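Local coordinates for protein C-domain type II peptide synthetase (Streptomyces globisporus, PDB 4ZNM) that is a condensation-domain protein of a type II peptide synthetase system, with the two-lobed fold of the CoA-dependent acyltransferase clan, at residues K213-R224 / I351-A359. Numbering follows the deposited sequence.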
ATOM      1  N   LYS A 213      18.668 -16.744  -6.094  1.00 33.65           N
ATOM      2  CA  LYS A 213      18.471 -17.582  -4.903  1.00 36.13           C
ATOM      3  C   LYS A 213      19.791 -17.752  -4.175  1.00 34.00           C
ATOM      4  O   LYS A 213      19.825 -17.690  -2.951  1.00 35.66           O
ATOM      5  CB  LYS A 213      17.883 -18.963  -5.266  1.00 37.35           C
ATOM      6  CG  LYS A 213      16.383 -18.901  -5.480  1.00 41.03           C
ATOM      7  CD  LYS A 213      15.756 -20.192  -5.952  1.00 54.13           C
ATOM      8  CE  LYS A 213      14.250 -20.002  -6.062  1.00 71.10           C
ATOM      9  NZ  LYS A 213      13.498 -21.264  -6.102  1.00 81.48           N
ATOM     10  N   GLU A 214      20.866 -17.943  -4.926  1.00 35.21           N
ATOM     11  CA  GLU A 214      22.181 -18.124  -4.302  1.00 35.94           C
ATOM     12  C   GLU A 214      22.611 -16.808  -3.673  1.00 39.67           C
ATOM     13  O   GLU A 214      23.177 -16.811  -2.597  1.00 35.20           O
ATOM     14  CB  GLU A 214      23.238 -18.601  -5.298  1.00 46.21           C
ATOM     15  CG  GLU A 214      24.404 -19.352  -4.621  1.00 78.16           C
ATOM     16  CD  GLU A 214      25.516 -19.745  -5.594  1.00104.11           C
ATOM     17  OE1 GLU A 214      25.205 -20.239  -6.702  1.00107.26           O
ATOM     18  OE2 GLU A 214      26.705 -19.568  -5.244  1.00117.88           O
ATOM     19  N   PHE A 215      22.319 -15.684  -4.324  1.00 41.19           N
ATOM     20  CA  PHE A 215      22.590 -14.381  -3.712  1.00 34.04           C
ATOM     21  C   PHE A 215      21.874 -14.216  -2.366  1.00 32.86           C
ATOM     22  O   PHE A 215      22.470 -13.780  -1.389  1.00 32.67           O
ATOM     23  CB  PHE A 215      22.177 -13.232  -4.645  1.00 36.99           C
ATOM     24  CG  PHE A 215      22.073 -11.907  -3.942  1.00 33.83           C
ATOM     25  CD1 PHE A 215      23.184 -11.118  -3.784  1.00 35.10           C
ATOM     26  CD2 PHE A 215      20.876 -11.472  -3.417  1.00 34.12           C
ATOM     27  CE1 PHE A 215      23.104  -9.930  -3.119  1.00 35.83           C
ATOM     28  CE2 PHE A 215      20.798 -10.277  -2.733  1.00 34.25           C
ATOM     29  CZ  PHE A 215      21.914  -9.500  -2.604  1.00 34.18           C
ATOM     30  N   TRP A 216      20.594 -14.568  -2.304  1.00 32.39           N
ATOM     31  CA  TRP A 216      19.805 -14.343  -1.099  1.00 30.97           C
ATOM     32  C   TRP A 216      20.179 -15.270   0.057  1.00 31.20           C
ATOM     33  O   TRP A 216      20.203 -14.837   1.209  1.00 30.57           O
ATOM     34  CB  TRP A 216      18.323 -14.483  -1.416  1.00 30.20           C
ATOM     35  CG  TRP A 216      17.775 -13.303  -2.163  1.00 29.62           C
ATOM     36  CD1 TRP A 216      17.381 -13.255  -3.474  1.00 33.29           C
ATOM     37  CD2 TRP A 216      17.586 -11.986  -1.638  1.00 28.70           C
ATOM     38  NE1 TRP A 216      16.921 -11.988  -3.781  1.00 29.18           N
ATOM     39  CE2 TRP A 216      17.043 -11.193  -2.670  1.00 29.06           C
ATOM     40  CE3 TRP A 216      17.796 -11.409  -0.388  1.00 28.09           C
ATOM     41  CZ2 TRP A 216      16.733  -9.842  -2.488  1.00 27.80           C
ATOM     42  CZ3 TRP A 216      17.462 -10.080  -0.205  1.00 27.26           C
ATOM     43  CH2 TRP A 216      16.951  -9.310  -1.248  1.00 27.03           C
ATOM     44  N   ARG A 217      20.453 -16.540  -0.252  1.00 32.12           N
ATOM     45  CA  ARG A 217      20.923 -17.492   0.748  1.00 36.37           C
ATOM     46  C   ARG A 217      22.144 -16.900   1.451  1.00 32.82           C
ATOM     47  O   ARG A 217      22.240 -16.911   2.685  1.00 34.44           O
ATOM     48  CB  ARG A 217      21.306 -18.842   0.117  1.00 39.18           C
ATOM     49  CG  ARG A 217      20.140 -19.776  -0.173  1.00 44.40           C
ATOM     50  CD  ARG A 217      20.642 -21.126  -0.749  1.00 53.76           C
ATOM     51  NE  ARG A 217      19.887 -21.518  -1.944  1.00 62.81           N
ATOM     52  CZ  ARG A 217      20.378 -21.585  -3.184  1.00 69.81           C
ATOM     53  NH1 ARG A 217      21.661 -21.320  -3.442  1.00 70.59           N
ATOM     54  NH2 ARG A 217      19.578 -21.944  -4.181  1.00 75.40           N
ATOM     55  N   LYS A 218      23.074 -16.375   0.664  1.00 33.55           N
ATOM     56  CA  LYS A 218      24.285 -15.777   1.246  1.00 33.94           C
ATOM     57  C   LYS A 218      23.960 -14.481   1.967  1.00 33.27           C
ATOM     58  O   LYS A 218      24.364 -14.280   3.098  1.00 32.62           O
ATOM     59  CB  LYS A 218      25.351 -15.501   0.179  1.00 52.07           C
ATOM     60  CG  LYS A 218      25.846 -16.735  -0.555  1.00 79.86           C
ATOM     61  CD  LYS A 218      26.774 -16.365  -1.714  1.00104.31           C
ATOM     62  CE  LYS A 218      27.342 -17.610  -2.386  1.00113.11           C
ATOM     63  NZ  LYS A 218      28.194 -17.292  -3.568  1.00109.42           N
ATOM     64  N   ARG A 219      23.238 -13.588   1.295  1.00 32.10           N
ATOM     65  CA  ARG A 219      22.957 -12.278   1.858  1.00 33.21           C
ATOM     66  C   ARG A 219      22.173 -12.328   3.165  1.00 30.12           C
ATOM     67  O   ARG A 219      22.383 -11.520   4.063  1.00 29.73           O
ATOM     68  CB  ARG A 219      22.178 -11.444   0.859  1.00 30.73           C
ATOM     69  CG  ARG A 219      22.149  -9.975   1.209  1.00 38.01           C
ATOM     70  CD  ARG A 219      23.548  -9.325   1.124  1.00 41.29           C
ATOM     71  NE  ARG A 219      23.334  -7.902   1.150  1.00 44.63           N
ATOM     72  CZ  ARG A 219      23.087  -7.200   2.251  1.00 45.05           C
ATOM     73  NH1 ARG A 219      23.099  -7.786   3.441  1.00 48.73           N
ATOM     74  NH2 ARG A 219      22.842  -5.898   2.154  1.00 39.83           N
ATOM     75  N   LEU A 220      21.235 -13.258   3.257  1.00 29.84           N
ATOM     76  CA  LEU A 220      20.381 -13.351   4.425  1.00 28.93           C
ATOM     77  C   LEU A 220      20.764 -14.483   5.376  1.00 29.38           C
ATOM     78  O   LEU A 220      19.986 -14.867   6.251  1.00 29.23           O
ATOM     79  CB  LEU A 220      18.948 -13.531   3.972  1.00 29.18           C
ATOM     80  CG  LEU A 220      18.380 -12.325   3.253  1.00 27.57           C
ATOM     81  CD1 LEU A 220      16.942 -12.590   2.862  1.00 26.92           C
ATOM     82  CD2 LEU A 220      18.504 -11.039   4.077  1.00 26.86           C
ATOM     83  N   GLN A 221      21.977 -14.990   5.218  1.00 35.67           N
ATOM     84  CA  GLN A 221      22.510 -15.977   6.139  1.00 38.89           C
ATOM     85  C   GLN A 221      22.423 -15.486   7.583  1.00 30.35           C
ATOM     86  O   GLN A 221      23.089 -14.514   7.953  1.00 31.11           O
ATOM     87  CB  GLN A 221      23.956 -16.286   5.791  1.00 45.56           C
ATOM     88  CG  GLN A 221      24.636 -17.266   6.714  1.00 61.40           C
ATOM     89  CD  GLN A 221      24.427 -18.676   6.268  1.00 84.36           C
ATOM     90  OE1 GLN A 221      23.319 -19.200   6.343  1.00 83.40           O
ATOM     91  NE2 GLN A 221      25.489 -19.303   5.774  1.00 99.83           N
ATOM     92  N   GLY A 222      21.635 -16.173   8.400  1.00 38.02           N
ATOM     93  CA  GLY A 222      21.518 -15.822   9.801  1.00 35.32           C
ATOM     94  C   GLY A 222      20.724 -14.561  10.044  1.00 39.95           C
ATOM     95  O   GLY A 222      20.680 -14.063  11.171  1.00 42.64           O
ATOM     96  N   ALA A 223      20.086 -14.032   9.003  1.00 31.21           N
ATOM     97  CA  ALA A 223      19.290 -12.851   9.175  1.00 26.93           C
ATOM     98  C   ALA A 223      17.922 -13.197   9.785  1.00 29.37           C
ATOM     99  O   ALA A 223      17.329 -14.252   9.502  1.00 30.21           O
ATOM    100  CB  ALA A 223      19.108 -12.148   7.866  1.00 28.49           C
ATOM    101  N   ARG A 224      17.415 -12.269  10.593  1.00 31.28           N
ATOM    102  CA  ARG A 224      16.083 -12.353  11.140  1.00 31.47           C
ATOM    103  C   ARG A 224      15.459 -10.977  10.973  1.00 27.92           C
ATOM    104  O   ARG A 224      16.032  -9.998  11.430  1.00 27.51           O
ATOM    105  CB  ARG A 224      16.111 -12.766  12.614  1.00 29.62           C
ATOM    106  CG  ARG A 224      16.743 -14.138  12.893  1.00 36.82           C
ATOM    107  CD  ARG A 224      15.776 -15.278  12.605  1.00 42.04           C
ATOM    108  NE  ARG A 224      16.283 -16.571  13.063  1.00 38.57           N
ATOM    109  CZ  ARG A 224      17.249 -17.263  12.457  1.00 43.00           C
ATOM    110  NH1 ARG A 224      17.848 -16.790  11.369  1.00 34.00           N
ATOM    111  NH2 ARG A 224      17.624 -18.433  12.947  1.00 52.33           N
ATOM    112  N   ILE A 351      11.330 -17.344   0.490  1.00 28.15           N
ATOM    113  CA  ILE A 351      11.368 -17.642   1.915  1.00 30.35           C
ATOM    114  C   ILE A 351      11.754 -19.112   2.216  1.00 30.89           C
ATOM    115  O   ILE A 351      12.430 -19.369   3.201  1.00 34.89           O
ATOM    116  CB  ILE A 351      10.032 -17.262   2.589  1.00 28.63           C
ATOM    117  CG1 ILE A 351      10.093 -17.548   4.076  1.00 36.42           C
ATOM    118  CG2 ILE A 351       8.859 -17.974   1.962  1.00 30.14           C
ATOM    119  CD1 ILE A 351      10.940 -16.591   4.827  1.00 32.83           C
ATOM    120  N   PRO A 352      11.366 -20.070   1.361  1.00 35.38           N
ATOM    121  CA  PRO A 352      11.793 -21.434   1.704  1.00 37.06           C
ATOM    122  C   PRO A 352      13.315 -21.590   1.656  1.00 41.11           C
ATOM    123  O   PRO A 352      13.835 -22.520   2.257  1.00 41.42           O
ATOM    124  CB  PRO A 352      11.120 -22.308   0.627  1.00 37.17           C
ATOM    125  CG  PRO A 352      10.094 -21.430  -0.019  1.00 38.83           C
ATOM    126  CD  PRO A 352      10.659 -20.038   0.076  1.00 36.90           C
ATOM    127  N   GLU A 353      14.005 -20.686   0.961  1.00 37.52           N
ATOM    128  CA  GLU A 353      15.466 -20.688   0.880  1.00 35.76           C
ATOM    129  C   GLU A 353      16.108 -20.141   2.147  1.00 38.17           C
ATOM    130  O   GLU A 353      17.244 -20.461   2.452  1.00 34.61           O
ATOM    131  CB  GLU A 353      15.946 -19.858  -0.317  1.00 39.45           C
ATOM    132  CG  GLU A 353      15.441 -20.369  -1.665  1.00 53.87           C
ATOM    133  CD  GLU A 353      15.992 -21.744  -2.026  1.00 63.39           C
ATOM    134  OE1 GLU A 353      17.230 -21.936  -1.972  1.00 71.83           O
ATOM    135  OE2 GLU A 353      15.183 -22.634  -2.359  1.00 57.94           O
ATOM    136  N   VAL A 354      15.373 -19.304   2.862  1.00 32.77           N
ATOM    137  CA  VAL A 354      15.838 -18.685   4.097  1.00 33.30           C
ATOM    138  C   VAL A 354      14.738 -18.849   5.161  1.00 33.36           C
ATOM    139  O   VAL A 354      14.148 -17.859   5.626  1.00 28.57           O
ATOM    140  CB  VAL A 354      16.186 -17.201   3.874  1.00 35.68           C
ATOM    141  CG1 VAL A 354      17.430 -17.087   3.070  1.00 41.18           C
ATOM    142  CG2 VAL A 354      15.055 -16.478   3.137  1.00 41.26           C
ATOM    143  N   PRO A 355      14.477 -20.104   5.573  1.00 30.84           N
ATOM    144  CA  PRO A 355      13.221 -20.416   6.259  1.00 31.10           C
ATOM    145  C   PRO A 355      13.077 -19.897   7.688  1.00 45.42           C
ATOM    146  O   PRO A 355      11.962 -20.014   8.208  1.00 43.34           O
ATOM    147  CB  PRO A 355      13.179 -21.951   6.232  1.00 32.73           C
ATOM    148  CG  PRO A 355      14.582 -22.370   6.117  1.00 36.44           C
ATOM    149  CD  PRO A 355      15.247 -21.313   5.268  1.00 31.93           C
ATOM    150  N   GLU A 356      14.121 -19.317   8.285  1.00 34.64           N
ATOM    151  CA  GLU A 356      14.013 -18.778   9.649  1.00 37.14           C
ATOM    152  C   GLU A 356      13.888 -17.244   9.652  1.00 33.46           C
ATOM    153  O   GLU A 356      13.775 -16.631  10.709  1.00 33.74           O
ATOM    154  CB  GLU A 356      15.216 -19.201  10.510  1.00 43.77           C
ATOM    155  CG  GLU A 356      15.441 -20.719  10.659  1.00 54.65           C
ATOM    156  CD  GLU A 356      14.283 -21.461  11.315  1.00 66.58           C
ATOM    157  OE1 GLU A 356      13.491 -20.831  12.041  1.00 61.19           O
ATOM    158  OE2 GLU A 356      14.162 -22.686  11.105  1.00 82.10           O
ATOM    159  N   LEU A 357      13.908 -16.634   8.472  1.00 31.34           N
ATOM    160  CA  LEU A 357      13.865 -15.182   8.345  1.00 28.59           C
ATOM    161  C   LEU A 357      12.752 -14.518   9.177  1.00 33.65           C
ATOM    162  O   LEU A 357      12.930 -13.402   9.688  1.00 30.98           O
ATOM    163  CB  LEU A 357      13.688 -14.787   6.874  1.00 30.18           C
ATOM    164  CG  LEU A 357      13.788 -13.283   6.586  1.00 30.20           C
ATOM    165  CD1 LEU A 357      15.229 -12.794   6.829  1.00 31.69           C
ATOM    166  CD2 LEU A 357      13.343 -12.984   5.176  1.00 25.24           C
HETATM  167  N   MSE A 358      11.598 -15.175   9.301  1.00 30.06           N
HETATM  168  CA  MSE A 358      10.466 -14.517   9.936  1.00 31.34           C
HETATM  169  C   MSE A 358      10.214 -15.013  11.344  1.00 35.33           C
HETATM  170  O   MSE A 358       9.134 -14.798  11.882  1.00 39.67           O
HETATM  171  CB  MSE A 358       9.186 -14.729   9.127  1.00 37.91           C
HETATM  172  CG  MSE A 358       9.136 -14.085   7.741  1.00 46.18           C
HETATM  173 SE   MSE A 358       7.436 -14.578   6.936  0.62 47.15          SE
HETATM  174  CE  MSE A 358       7.887 -16.476   6.732  1.00 65.35           C
ATOM    175  N   ALA A 359      11.176 -15.683  11.954  1.00 32.19           N
ATOM    176  CA  ALA A 359      10.918 -16.296  13.268  1.00 47.23           C
ATOM    177  C   ALA A 359      10.445 -15.323  14.377  1.00 60.88           C
ATOM    178  O   ALA A 359      10.198 -15.762  15.493  1.00 66.70           O
ATOM    179  CB  ALA A 359      12.138 -17.020  13.730  1.00 49.90           C
TER
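Arg224 lies along Glu356, where the chain leaving helix 207-219 passes the turns that precede strand 366-373. From CB outward, CG stands anti to the carbonyl carbon, and a bend at chi2 (-80°) folds the rest back over the turn. CD comes to 3.1 Å from Glu356 O and brushes Ala359 CB. NE nears the same Glu356 O at too poor an angle to bond. CZ sits 3.4 Å from Glu356 CB, which packs over the centre of one guanidinium face. NH1 turns back to Ala223 O, a 3.2 Å hydrogen bond in the guanidinium plane though well above the carbonyl plane, which helps to fix its rotation; NH2 runs beside Glu356 CB and CG. Arginine suits this place: its flat end packs on CH2 groups while an edge N-H donates a hydrogen bond.

Between the charged ends, Leu220 CB meets Val354 CG1 at 4.0 Å and Ala223 CB meets Leu357 CD1. The branched Leu220, Val354 and Leu357, with the small methyl of Ala223, pack this buried seam. Arg217 NE donates a nearly straight bond (165°) to Glu353 OE1 at 2.7 Å, at the guanidinium edge and in its plane, and NH2 adds a weak second. Guanidinium and carboxylate planes stand 67° apart, and opposite charges suit this exposed margin. An apolar seam flanked by a salt bridge and a guanidinium face-on over a methylene thus joins helix end to turn.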